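Local coordinates for protein pectate lyase (Pectobacterium carotovorum, PDB 4U49) that probably cleaves polygalacturonate and methylated pectins by calcium-dependent beta-elimination, acting within the chain as a secreted polysaccharide lyase of family 3, at residues A[27-32]-A[166-171]; A[284-289]-A[310-315]; A[151-156]-A[173-178]. One frame throughout, in Å; residues are numbered along the deposited sequence.

How the interactions relate
Interactions 1 and 3 are neighbours, their centres about 17 Å apart, and they touch: I169 of 166-171 lays CD1 against CG1 of I178 at 3.8 Å and CG2 against CA of G174 at 3.9 Å. Their segments alternate along the chain: 27-32 comes from the N-terminal sheet, while 151-156, 166-171 and 173-178 belong to the beta-helix. Both come near the calcium site, whose metal is absent from this chain: the L29 side chain lies about 8 Å from that of D194, and G174 about 7 Å from the D194 side chain. Interaction 2 stands apart, its centre about 30 Å from that of interaction 1 and about 26 Å from that of interaction 3, remote from the annotated sites.

Interaction 1. Residues A[27-32]-A[166-171]; sequences MLLKKD and NLRISE
The guanidinium of R168 reaches across to the backbone of 27-32 and closes on a single oxygen, L28 O. R168 NH2 lies 2.9 Å from L28 O and makes the straighter bond (158°); R168 NH1 completes an end-on grip at 3.2 Å from the same L28 O, more bent. The oxygen sits almost in the guanidinium plane, while both nitrogens approach from one face of the L28 carbonyl plane, tilted from it. At the guanidinium edge CD1 of L29 packs 4.0 Å from NH1 of R168. M27 comes in alongside: its SD lies 3.9 Å from N166 C, and a bend at chi3 (-50°) turns the end methyl CE of M27 to 3.8 Å from L167 O. The strands themselves do not pair, their axes staying 9.2 Å apart, so side chains bridge the gap between an edge strand of a small N-terminal antiparallel sheet and strand 167-169 of the parallel beta-helix. Further out, E193 forms a salt bridge with NH1 of R168, which should help fix the guanidinium's rotation. The corner residue N166 is pinned through OD1 by S40 and N189 and through ND2 by D136.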
loop_
_atom_site.group_PDB
_atom_site.type_symbol
_atom_site.label_atom_id
_atom_site.label_comp_id
_atom_site.label_asym_id
_atom_site.label_seq_id
_atom_site.Cartn_x
_atom_site.Cartn_y
_atom_site.Cartn_z
ATOM N N MET A 27 -11.346 -5.821 -7.081
ATOM C CA MET A 27 -12.127 -5.080 -6.095
ATOM C C MET A 27 -12.072 -3.595 -6.428
ATOM O O MET A 27 -11.175 -3.156 -7.146
ATOM C CB MET A 27 -11.594 -5.312 -4.680
ATOM C CG MET A 27 -11.422 -6.764 -4.299
ATOM S SD MET A 27 -10.997 -6.939 -2.556
ATOM C CE MET A 27 -9.651 -5.770 -2.407
ATOM N N LEU A 28 -13.006 -2.812 -5.901
ATOM C CA LEU A 28 -12.955 -1.377 -6.147
ATOM C C LEU A 28 -13.297 -0.537 -4.925
ATOM O O LEU A 28 -13.905 -1.012 -3.965
ATOM C CB LEU A 28 -13.878 -0.997 -7.312
ATOM C CG LEU A 28 -15.347 -1.417 -7.328
ATOM C CD1 LEU A 28 -16.204 -0.504 -6.454
ATOM C CD2 LEU A 28 -15.868 -1.424 -8.760
ATOM N N LEU A 29 -12.886 0.722 -4.985
ATOM C CA LEU A 29 -13.240 1.707 -3.978
ATOM C C LEU A 29 -13.663 2.989 -4.678
ATOM O O LEU A 29 -12.847 3.648 -5.323
ATOM C CB LEU A 29 -12.065 1.974 -3.034
ATOM C CG LEU A 29 -12.304 3.014 -1.938
ATOM C CD1 LEU A 29 -13.355 2.520 -0.957
ATOM C CD2 LEU A 29 -11.005 3.363 -1.217
ATOM N N LYS A 30 -14.945 3.322 -4.582
ATOM C CA LYS A 30 -15.435 4.590 -5.108
ATOM C C LYS A 30 -15.410 5.612 -3.980
ATOM O O LYS A 30 -16.231 5.563 -3.063
ATOM C CB LYS A 30 -16.841 4.437 -5.694
ATOM C CG LYS A 30 -17.352 5.674 -6.422
ATOM C CD LYS A 30 -18.649 5.389 -7.164
ATOM C CE LYS A 30 -19.244 6.671 -7.727
ATOM N NZ LYS A 30 -20.453 6.403 -8.555
ATOM N N LYS A 31 -14.451 6.528 -4.050
ATOM C CA LYS A 31 -14.119 7.393 -2.925
ATOM C C LYS A 31 -13.259 8.561 -3.392
ATOM O O LYS A 31 -12.519 8.434 -4.367
ATOM C CB LYS A 31 -13.384 6.591 -1.848
ATOM C CG LYS A 31 -13.136 7.326 -0.542
ATOM C CD LYS A 31 -14.382 7.363 0.317
ATOM C CE LYS A 31 -14.067 6.961 1.750
ATOM N NZ LYS A 31 -13.510 5.580 1.819
ATOM N N ASP A 32 -13.368 9.692 -2.696
ATOM C CA ASP A 32 -12.555 10.875 -2.973
ATOM C C ASP A 32 -12.670 11.338 -4.429
ATOM O O ASP A 32 -11.670 11.701 -5.050
ATOM C CB ASP A 32 -11.088 10.603 -2.621
ATOM C CG ASP A 32 -10.905 10.167 -1.177
ATOM O OD1 ASP A 32 -10.216 9.151 -0.942
ATOM O OD2 ASP A 32 -11.443 10.842 -0.273
ATOM N N ASN A 166 -6.891 -10.152 -1.306
ATOM C CA ASN A 166 -8.289 -9.839 -1.589
ATOM C C ASN A 166 -9.106 -9.573 -0.326
ATOM O O ASN A 166 -10.040 -10.306 -0.010
ATOM C CB ASN A 166 -8.911 -10.976 -2.400
ATOM C CG ASN A 166 -8.083 -11.331 -3.619
ATOM O OD1 ASN A 166 -7.504 -10.456 -4.262
ATOM N ND2 ASN A 166 -8.018 -12.618 -3.942
ATOM N N LEU A 167 -8.746 -8.511 0.386
ATOM C CA LEU A 167 -9.375 -8.194 1.660
ATOM C C LEU A 167 -9.714 -6.716 1.768
ATOM O O LEU A 167 -8.948 -5.856 1.330
ATOM C CB LEU A 167 -8.460 -8.600 2.821
ATOM C CG LEU A 167 -8.906 -8.209 4.234
ATOM C CD1 LEU A 167 -10.168 -8.961 4.638
ATOM C CD2 LEU A 167 -7.788 -8.443 5.241
ATOM N N ARG A 168 -10.869 -6.429 2.355
ATOM C CA ARG A 168 -11.248 -5.063 2.668
ATOM C C ARG A 168 -11.204 -4.869 4.178
ATOM O O ARG A 168 -11.802 -5.642 4.927
ATOM C CB ARG A 168 -12.640 -4.751 2.117
ATOM C CG ARG A 168 -13.049 -3.293 2.210
ATOM C CD ARG A 168 -14.378 -3.059 1.496
ATOM N NE ARG A 168 -14.336 -3.505 0.109
ATOM C CZ ARG A 168 -14.125 -2.705 -0.933
ATOM N NH1 ARG A 168 -13.945 -1.404 -0.754
ATOM N NH2 ARG A 168 -14.099 -3.209 -2.157
ATOM N N ILE A 169 -10.468 -3.861 4.628
ATOM C CA ILE A 169 -10.450 -3.521 6.044
ATOM C C ILE A 169 -11.427 -2.377 6.252
ATOM O O ILE A 169 -11.344 -1.349 5.582
ATOM C CB ILE A 169 -9.043 -3.145 6.525
ATOM C CG1 ILE A 169 -8.112 -4.351 6.374
ATOM C CG2 ILE A 169 -9.074 -2.698 7.983
ATOM C CD1 ILE A 169 -6.692 -4.088 6.804
ATOM N N SER A 170 -12.371 -2.577 7.166
ATOM C CA SER A 170 -13.513 -1.684 7.295
ATOM C C SER A 170 -13.128 -0.287 7.755
ATOM O O SER A 170 -12.067 -0.069 8.350
ATOM C CB SER A 170 -14.537 -2.267 8.267
ATOM O OG SER A 170 -14.122 -2.065 9.602
ATOM N N GLU A 171 -14.019 0.655 7.478
ATOM C CA GLU A 171 -13.825 2.046 7.847
ATOM C C GLU A 171 -13.803 2.230 9.363
ATOM O O GLU A 171 -13.028 3.029 9.889
ATOM C CB GLU A 171 -14.928 2.903 7.219
ATOM C CG GLU A 171 -14.773 4.392 7.412
ATOM C CD GLU A 171 -15.810 5.181 6.637
ATOM O OE1 GLU A 171 -16.838 4.586 6.259
ATOM O OE2 GLU A 171 -15.595 6.387 6.390
#

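Interaction 2. Residues A[284-289]-A[310-315]; sequences AGVNRN and PVCEEF
Strands 284-287 and 312-315 run parallel, in the register A284 with C312 through N287 with F315. A ladder of backbone bonds joins them: A284 N to V311 O, E313 N to A284 O, V286 N to E313 O (2.9 Å), F315 N to V286 O (2.7 Å), and lastly R288 N to F315 O (2.8 Å). Between the rungs, alpha hydrogens point at carbonyls, as from G285 CA to E313 O. The pair lies in one face of the parallel beta-helix, with 252-255 parallel on one flank and 327-330 antiparallel on the other. The V286 and E314 side chains meet at an angle, CG2 of V286 4.0 Å from CG of E314; the same CG2 nears SG of C312, which is disulfide-bonded to C337. E314 extends beyond V286 to R288, which bends at chi3 (-68°) and grips OE2 side-on: NE and NH2 of R288 each lie 3.0 Å from E314 OE2 in a salt bridge, with guanidinium and carboxylate planes nearly perpendicular (83°). T334 bonds the other carboxylate oxygen, and Y328 makes a cation-pi contact with R288. On the face carrying E313 and F315, CE2 of F315 lies 3.8 Å from CA of G285, and a water 2.7 Å from both A284 O and E313 OE1 can donate to either.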
loop_
_atom_site.group_PDB
_atom_site.type_symbol
_atom_site.label_atom_id
_atom_site.label_comp_id
_atom_site.label_asym_id
_atom_site.label_seq_id
_atom_site.Cartn_x
_atom_site.Cartn_y
_atom_site.Cartn_z
ATOM N N ALA A 284 9.293 9.151 2.433
ATOM C CA ALA A 284 10.180 8.282 3.202
ATOM C C ALA A 284 11.219 9.054 4.006
ATOM O O ALA A 284 11.851 9.975 3.496
ATOM C CB ALA A 284 10.871 7.293 2.276
ATOM N N GLY A 285 11.391 8.668 5.267
ATOM C CA GLY A 285 12.425 9.244 6.108
ATOM C C GLY A 285 13.381 8.166 6.578
ATOM O O GLY A 285 12.957 7.148 7.127
ATOM N N VAL A 286 14.674 8.388 6.362
ATOM C CA VAL A 286 15.689 7.391 6.692
ATOM C C VAL A 286 16.746 7.945 7.646
ATOM O O VAL A 286 17.100 9.121 7.583
ATOM C CB VAL A 286 16.389 6.865 5.421
ATOM C CG1 VAL A 286 15.413 6.058 4.568
ATOM C CG2 VAL A 286 16.976 8.019 4.613
ATOM N N ASN A 287 17.246 7.087 8.529
ATOM C CA ASN A 287 18.364 7.446 9.394
ATOM C C ASN A 287 19.691 7.220 8.688
ATOM O O ASN A 287 20.091 6.079 8.457
ATOM C CB ASN A 287 18.327 6.643 10.692
ATOM C CG ASN A 287 17.141 7.003 11.559
ATOM O OD1 ASN A 287 16.807 8.179 11.710
ATOM N ND2 ASN A 287 16.490 5.991 12.127
ATOM N N ARG A 288 20.366 8.315 8.353
ATOM C CA ARG A 288 21.620 8.264 7.605
ATOM C C ARG A 288 22.685 7.420 8.299
ATOM O O ARG A 288 23.392 6.643 7.655
ATOM C CB ARG A 288 22.155 9.681 7.376
ATOM C CG ARG A 288 23.514 9.735 6.685
ATOM C CD ARG A 288 24.103 11.139 6.742
ATOM N NE ARG A 288 23.341 12.089 5.935
ATOM C CZ ARG A 288 23.536 13.404 5.951
ATOM N NH1 ARG A 288 24.464 13.930 6.741
ATOM N NH2 ARG A 288 22.799 14.197 5.184
ATOM N N ASN A 289 22.786 7.567 9.616
ATOM C CA ASN A 289 23.846 6.917 10.375
ATOM C C ASN A 289 23.593 5.435 10.655
ATOM O O ASN A 289 24.529 4.690 10.948
ATOM C CB ASN A 289 24.075 7.656 11.699
ATOM C CG ASN A 289 22.806 7.796 12.527
ATOM O OD1 ASN A 289 21.736 8.114 12.006
ATOM N ND2 ASN A 289 22.925 7.559 13.829
ATOM N N PRO A 310 8.261 16.348 0.088
ATOM C CA PRO A 310 9.604 15.765 0.081
ATOM C C PRO A 310 9.508 14.257 -0.098
ATOM O O PRO A 310 8.627 13.622 0.488
ATOM C CB PRO A 310 10.165 16.133 1.461
ATOM C CG PRO A 310 8.962 16.405 2.303
ATOM C CD PRO A 310 7.947 16.998 1.371
ATOM N N VAL A 311 10.391 13.693 -0.912
ATOM C CA VAL A 311 10.337 12.269 -1.203
ATOM C C VAL A 311 11.179 11.470 -0.209
ATOM O O VAL A 311 10.636 10.767 0.643
ATOM C CB VAL A 311 10.796 11.982 -2.640
ATOM C CG1 VAL A 311 10.822 10.492 -2.900
ATOM C CG2 VAL A 311 9.871 12.679 -3.626
ATOM N N CYS A 312 12.500 11.577 -0.308
ATOM C CA CYS A 312 13.383 10.896 0.633
ATOM C C CYS A 312 14.111 11.921 1.486
ATOM O O CYS A 312 14.853 12.755 0.970
ATOM C CB CYS A 312 14.387 10.005 -0.097
ATOM S SG CYS A 312 15.402 8.974 0.995
ATOM N N GLU A 313 13.877 11.861 2.791
ATOM C CA GLU A 313 14.517 12.769 3.728
ATOM C C GLU A 313 15.463 12.012 4.646
ATOM O O GLU A 313 15.126 10.944 5.158
ATOM C CB GLU A 313 13.470 13.522 4.548
ATOM C CG GLU A 313 12.665 14.539 3.749
ATOM C CD GLU A 313 11.608 15.226 4.591
ATOM O OE1 GLU A 313 10.714 14.524 5.114
ATOM O OE2 GLU A 313 11.674 16.466 4.739
ATOM N N GLU A 314 16.649 12.569 4.846
ATOM C CA GLU A 314 17.652 11.942 5.691
ATOM C C GLU A 314 17.651 12.576 7.073
ATOM O O GLU A 314 17.527 13.792 7.206
ATOM C CB GLU A 314 19.036 12.048 5.048
ATOM C CG GLU A 314 19.158 11.254 3.752
ATOM C CD GLU A 314 20.534 11.338 3.121
ATOM O OE1 GLU A 314 20.731 10.689 2.073
ATOM O OE2 GLU A 314 21.415 12.037 3.667
ATOM N N PHE A 315 17.780 11.735 8.093
ATOM C CA PHE A 315 17.781 12.171 9.487
ATOM C C PHE A 315 18.998 11.617 10.218
ATOM O O PHE A 315 19.645 10.682 9.744
ATOM C CB PHE A 315 16.511 11.708 10.212
ATOM C CG PHE A 315 15.240 12.300 9.671
ATOM C CD1 PHE A 315 14.624 13.359 10.318
ATOM C CD2 PHE A 315 14.651 11.784 8.528
ATOM C CE1 PHE A 315 13.449 13.897 9.830
ATOM C CE2 PHE A 315 13.479 12.319 8.033
ATOM C CZ PHE A 315 12.878 13.380 8.684
HETATM O O HOH W 1 10.255 12.195 3.745
#

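Interaction 3. Residues A[151-156]-A[173-178]; sequences DKQPPV and GGSDGI
S175 turns its hydroxyl onto the carbonyl of P154: with OG anti to the backbone N (chi1 -154°), it donates to P154 O, though the modelled 2.4 Å from S175 OG to P154 O is too short to be taken literally. The same hydroxyl lies alongside the P154 ring, OG of S175 being 3.6 Å from CG of that proline, and also meets CB of Q153. D176 N bonds to P154 O as well, 3.1 Å long and from above the carbonyl plane. The D176 side chain sets CB 3.2 Å from Q153 O, and a water bridges that Q153 O to OD2 of D176. These are two loops of the parallel beta-helix, lying just before the successive strands 157-160 and 178-182, and their contact binds one coil to the next. Just ahead of strand 157-160, V156 N bonds to G177 O at 2.7 Å, in the carbonyl plane but bent (134°). From there V156 sends CG2 across to the turn closed by the G177 N to G174 O bond, 3.4 Å from G173 O and close to G174 O, also touching CB of S175. Second-shell partners hold the polar ends: H179 bonds OD2 of D176, and the backbone N of S147 bonds OE1 of Q153.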
loop_
_atom_site.group_PDB
_atom_site.type_symbol
_atom_site.label_atom_id
_atom_site.label_comp_id
_atom_site.label_asym_id
_atom_site.label_seq_id
_atom_site.Cartn_x
_atom_site.Cartn_y
_atom_site.Cartn_z
ATOM N N ASP A 151 -2.088 4.728 21.845
ATOM C CA ASP A 151 -1.574 3.429 22.271
ATOM C C ASP A 151 -1.789 2.358 21.201
ATOM O O ASP A 151 -2.652 2.500 20.336
ATOM C CB ASP A 151 -2.234 3.003 23.584
ATOM C CG ASP A 151 -2.318 4.140 24.592
ATOM O OD1 ASP A 151 -1.294 4.823 24.802
ATOM O OD2 ASP A 151 -3.403 4.351 25.177
ATOM N N LYS A 152 -0.995 1.292 21.269
ATOM C CA LYS A 152 -1.042 0.224 20.274
ATOM C C LYS A 152 -2.393 -0.481 20.253
ATOM O O LYS A 152 -2.892 -0.925 21.287
ATOM C CB LYS A 152 0.066 -0.799 20.536
ATOM C CG LYS A 152 1.477 -0.229 20.494
ATOM C CD LYS A 152 1.868 0.186 19.084
ATOM C CE LYS A 152 3.314 0.661 19.030
ATOM N NZ LYS A 152 3.506 1.949 19.755
ATOM N N GLN A 153 -2.977 -0.579 19.063
ATOM C CA GLN A 153 -4.251 -1.261 18.880
ATOM C C GLN A 153 -4.009 -2.641 18.273
ATOM O O GLN A 153 -2.966 -2.875 17.661
ATOM C CB GLN A 153 -5.180 -0.421 17.998
ATOM C CG GLN A 153 -5.274 1.036 18.438
ATOM C CD GLN A 153 -6.403 1.793 17.761
ATOM O OE1 GLN A 153 -7.492 1.257 17.551
ATOM N NE2 GLN A 153 -6.145 3.049 17.417
ATOM N N PRO A 154 -4.957 -3.572 18.459
ATOM C CA PRO A 154 -4.751 -4.910 17.894
ATOM C C PRO A 154 -4.779 -4.911 16.370
ATOM O O PRO A 154 -5.544 -4.164 15.772
ATOM C CB PRO A 154 -5.921 -5.721 18.462
ATOM C CG PRO A 154 -6.942 -4.710 18.857
ATOM C CD PRO A 154 -6.179 -3.496 19.278
ATOM N N PRO A 155 -3.932 -5.736 15.746
ATOM C CA PRO A 155 -3.989 -5.887 14.289
ATOM C C PRO A 155 -5.267 -6.599 13.859
ATOM O O PRO A 155 -5.745 -7.477 14.577
ATOM C CB PRO A 155 -2.750 -6.728 13.970
ATOM C CG PRO A 155 -2.427 -7.435 15.241
ATOM C CD PRO A 155 -2.841 -6.519 16.351
ATOM N N VAL A 156 -5.822 -6.213 12.714
ATOM C CA VAL A 156 -6.972 -6.910 12.153
ATOM C C VAL A 156 -6.511 -8.270 11.638
ATOM O O VAL A 156 -7.251 -9.252 11.681
ATOM C CB VAL A 156 -7.638 -6.100 11.019
ATOM C CG1 VAL A 156 -8.828 -6.854 10.435
ATOM C CG2 VAL A 156 -8.073 -4.733 11.533
ATOM N N GLY A 173 -13.339 -0.284 11.666
ATOM C CA GLY A 173 -12.565 -1.290 12.369
ATOM C C GLY A 173 -11.116 -1.399 11.937
ATOM O O GLY A 173 -10.516 -2.467 12.043
ATOM N N GLY A 174 -10.548 -0.289 11.472
ATOM C CA GLY A 174 -9.180 -0.266 10.985
ATOM C C GLY A 174 -8.143 -0.747 11.981
ATOM O O GLY A 174 -7.159 -1.379 11.592
ATOM N N SER A 175 -8.367 -0.444 13.259
ATOM C CA SER A 175 -7.471 -0.842 14.345
ATOM C C SER A 175 -6.005 -0.570 13.994
ATOM O O SER A 175 -5.652 0.557 13.659
ATOM C CB SER A 175 -7.691 -2.314 14.689
ATOM O OG SER A 175 -7.339 -2.581 16.039
ATOM N N ASP A 176 -5.150 -1.586 14.053
ATOM C CA ASP A 176 -3.771 -1.399 13.602
ATOM C C ASP A 176 -3.463 -2.240 12.366
ATOM O O ASP A 176 -2.363 -2.774 12.225
ATOM C CB ASP A 176 -2.771 -1.726 14.714
ATOM C CG ASP A 176 -1.396 -1.133 14.447
ATOM O OD1 ASP A 176 -1.327 -0.087 13.771
ATOM O OD2 ASP A 176 -0.386 -1.711 14.900
ATOM N N GLY A 177 -4.445 -2.354 11.477
ATOM C CA GLY A 177 -4.238 -2.948 10.166
ATOM C C GLY A 177 -3.655 -4.348 10.147
ATOM O O GLY A 177 -4.076 -5.221 10.902
ATOM N N ILE A 178 -2.679 -4.552 9.265
ATOM C CA ILE A 178 -2.074 -5.862 9.059
ATOM C C ILE A 178 -0.631 -5.892 9.554
ATOM O O ILE A 178 0.174 -5.034 9.195
ATOM C CB ILE A 178 -2.106 -6.261 7.571
ATOM C CG1 ILE A 178 -3.550 -6.297 7.066
ATOM C CG2 ILE A 178 -1.424 -7.608 7.365
ATOM C CD1 ILE A 178 -3.678 -6.580 5.583
HETATM O O HOH W 2 -0.286 -2.806 17.432
#